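PDB 2H01: 2-Cys peroxiredoxin from Plasmodium yoelii, which probably reduces hydrogen peroxide and organic hydroperoxides to water and alcohols as a thiol-specific, thioredoxin-dependent peroxidase of the peroxiredoxin family. Local coordinates for residues E149-R152 and L153-A156. Numbering follows the deposited sequence.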
ATOM      1  N   GLU A 149       5.978  -3.449 -12.138  1.00 30.08           N
ATOM      2  CA  GLU A 149       5.732  -2.038 -12.433  1.00 28.43           C
ATOM      3  C   GLU A 149       5.868  -1.124 -11.220  1.00 26.56           C
ATOM      4  O   GLU A 149       6.439  -0.048 -11.317  1.00 24.70           O
ATOM      5  CB  GLU A 149       4.368  -1.813 -13.078  1.00 29.70           C
ATOM      6  CG  GLU A 149       4.055  -2.716 -14.239  1.00 32.61           C
ATOM      7  CD  GLU A 149       5.125  -2.698 -15.303  1.00 34.79           C
ATOM      8  OE1 GLU A 149       5.355  -3.760 -15.916  1.00 36.18           O
ATOM      9  OE2 GLU A 149       5.724  -1.635 -15.526  1.00 35.70           O
ATOM     10  N   ILE A 150       5.324  -1.566 -10.093  1.00 20.00           N
ATOM     11  CA  ILE A 150       5.391  -0.808  -8.867  1.00 20.00           C
ATOM     12  C   ILE A 150       6.833  -0.515  -8.445  1.00 20.00           C
ATOM     13  O   ILE A 150       7.190   0.620  -8.212  1.00 23.63           O
ATOM     14  CB  ILE A 150       4.628  -1.505  -7.759  1.00 20.00           C
ATOM     15  CG1 ILE A 150       3.135  -1.364  -7.985  1.00 20.00           C
ATOM     16  CG2 ILE A 150       4.974  -0.924  -6.412  1.00 20.00           C
ATOM     17  CD1 ILE A 150       2.308  -2.304  -7.163  1.00 20.00           C
ATOM     18  N   LEU A 151       7.644  -1.561  -8.378  1.00 22.14           N
ATOM     19  CA  LEU A 151       9.066  -1.453  -8.051  1.00 20.98           C
ATOM     20  C   LEU A 151       9.821  -0.571  -9.035  1.00 21.53           C
ATOM     21  O   LEU A 151      10.796   0.084  -8.679  1.00 22.14           O
ATOM     22  CB  LEU A 151       9.688  -2.840  -8.018  1.00 17.74           C
ATOM     23  CG  LEU A 151       9.140  -3.678  -6.875  1.00 15.88           C
ATOM     24  CD1 LEU A 151       9.441  -5.165  -7.095  1.00 16.01           C
ATOM     25  CD2 LEU A 151       9.757  -3.151  -5.579  1.00 14.29           C
ATOM     26  N   ARG A 152       9.343  -0.568 -10.269  1.00 21.92           N
ATOM     27  CA  ARG A 152       9.889   0.218 -11.365  1.00 23.03           C
ATOM     28  C   ARG A 152       9.586   1.708 -11.154  1.00 22.28           C
ATOM     29  O   ARG A 152      10.416   2.563 -11.462  1.00 22.68           O
ATOM     30  CB  ARG A 152       9.234  -0.263 -12.655  1.00 25.40           C
ATOM     31  CG  ARG A 152       9.954   0.041 -13.935  1.00 27.47           C
ATOM     32  CD  ARG A 152       9.749  -1.175 -14.825  1.00 33.19           C
ATOM     33  NE  ARG A 152      10.246  -2.352 -14.116  1.00 39.17           N
ATOM     34  CZ  ARG A 152       9.709  -3.568 -14.175  1.00 42.33           C
ATOM     35  NH1 ARG A 152       8.636  -3.801 -14.930  1.00 40.32           N
ATOM     36  NH2 ARG A 152      10.230  -4.550 -13.438  1.00 42.99           N
ATOM     37  N   LEU A 153       8.388   2.011 -10.661  1.00 21.22           N
ATOM     38  CA  LEU A 153       7.984   3.399 -10.409  1.00 21.78           C
ATOM     39  C   LEU A 153       8.790   3.926  -9.228  1.00 22.43           C
ATOM     40  O   LEU A 153       9.257   5.066  -9.231  1.00 21.14           O
ATOM     41  CB  LEU A 153       6.481   3.483 -10.102  1.00 19.74           C
ATOM     42  CG  LEU A 153       5.608   3.166 -11.320  1.00 19.04           C
ATOM     43  CD1 LEU A 153       4.136   3.139 -10.931  1.00 18.70           C
ATOM     44  CD2 LEU A 153       5.881   4.210 -12.419  1.00 18.48           C
ATOM     45  N   ILE A 154       8.844   3.176  -8.142  1.00 20.00           N
ATOM     46  CA  ILE A 154       9.840   3.399  -7.101  1.00 20.00           C
ATOM     47  C   ILE A 154      11.246   3.477  -7.688  1.00 20.00           C
ATOM     48  O   ILE A 154      12.009   4.384  -7.414  1.00 24.41           O
ATOM     49  CB  ILE A 154       9.772   2.283  -6.040  1.00 20.00           C
ATOM     50  CG1 ILE A 154       8.324   2.053  -5.600  1.00 20.00           C
ATOM     51  CG2 ILE A 154      10.648   2.629  -4.847  1.00 20.00           C
ATOM     52  CD1 ILE A 154       8.125   0.789  -4.796  1.00 20.00           C
ATOM     53  N   ASP A 155      11.731   2.958  -8.364  1.00 21.66           N
ATOM     54  CA  ASP A 155      13.088   3.245  -8.835  1.00 20.35           C
ATOM     55  C   ASP A 155      13.110   4.572  -9.575  1.00 20.50           C
ATOM     56  O   ASP A 155      14.018   5.379  -9.393  1.00 20.00           O
ATOM     57  CB  ASP A 155      13.611   2.135  -9.761  1.00 18.79           C
ATOM     58  CG  ASP A 155      13.986   0.874  -9.010  1.00 21.53           C
ATOM     59  OD1 ASP A 155      14.099  -0.193  -9.647  1.00 25.54           O
ATOM     60  OD2 ASP A 155      14.177   0.942  -7.777  1.00 21.86           O
ATOM     61  N   ALA A 156      12.107   4.797 -10.415  1.00 20.08           N
ATOM     62  CA  ALA A 156      12.036   6.047 -11.159  1.00 20.74           C
ATOM     63  C   ALA A 156      11.850   7.210 -10.169  1.00 21.67           C
ATOM     64  O   ALA A 156      12.505   8.256 -10.288  1.00 21.56           O
ATOM     65  CB  ALA A 156      10.874   6.003 -12.161  1.00 19.00           C
TER
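Four successive i to i+4 hydrogen bonds, Leu-153 N to Glu-149 O through Ala-156 N to Arg-152 O, join 149-152 to 153-156 as consecutive turns of helix 147-163. The straightest links Ile-154 N to Ile-150 O at 3.0 Å, with an N-H...O angle of 163°. On the buried face Ile-154 lies one turn beyond Ile-150, and its CD1 meets Ile-150 CG2 at 3.9 Å, the two side chains crossing at a slant. In Ile-154, chi1 (-48°) sets CG1 beside the backbone N, and the extended chi2 (167°) carries CD1 back to the preceding turn; Leu-151 CD2 approaches that methyl more loosely, at 4.3 Å. Phe-61 of helix 58-63 touches all three residues, while Phe-124 and Leu-126 of strand 119-127 pack against Ile-150 and Ile-154 respectively. On the solvent side Arg-152 bends at chi2 and chi3 and brings NH1 to 3.4 Å from Glu-149 OE1, an i to i+3 salt bridge along the helix. Asp-155 instead turns its OD2 to Arg-64, tying the helix to the chain just past helix 58-63. This is an amphipathic helix packed on the central sheet of the thioredoxin-like peroxiredoxin fold.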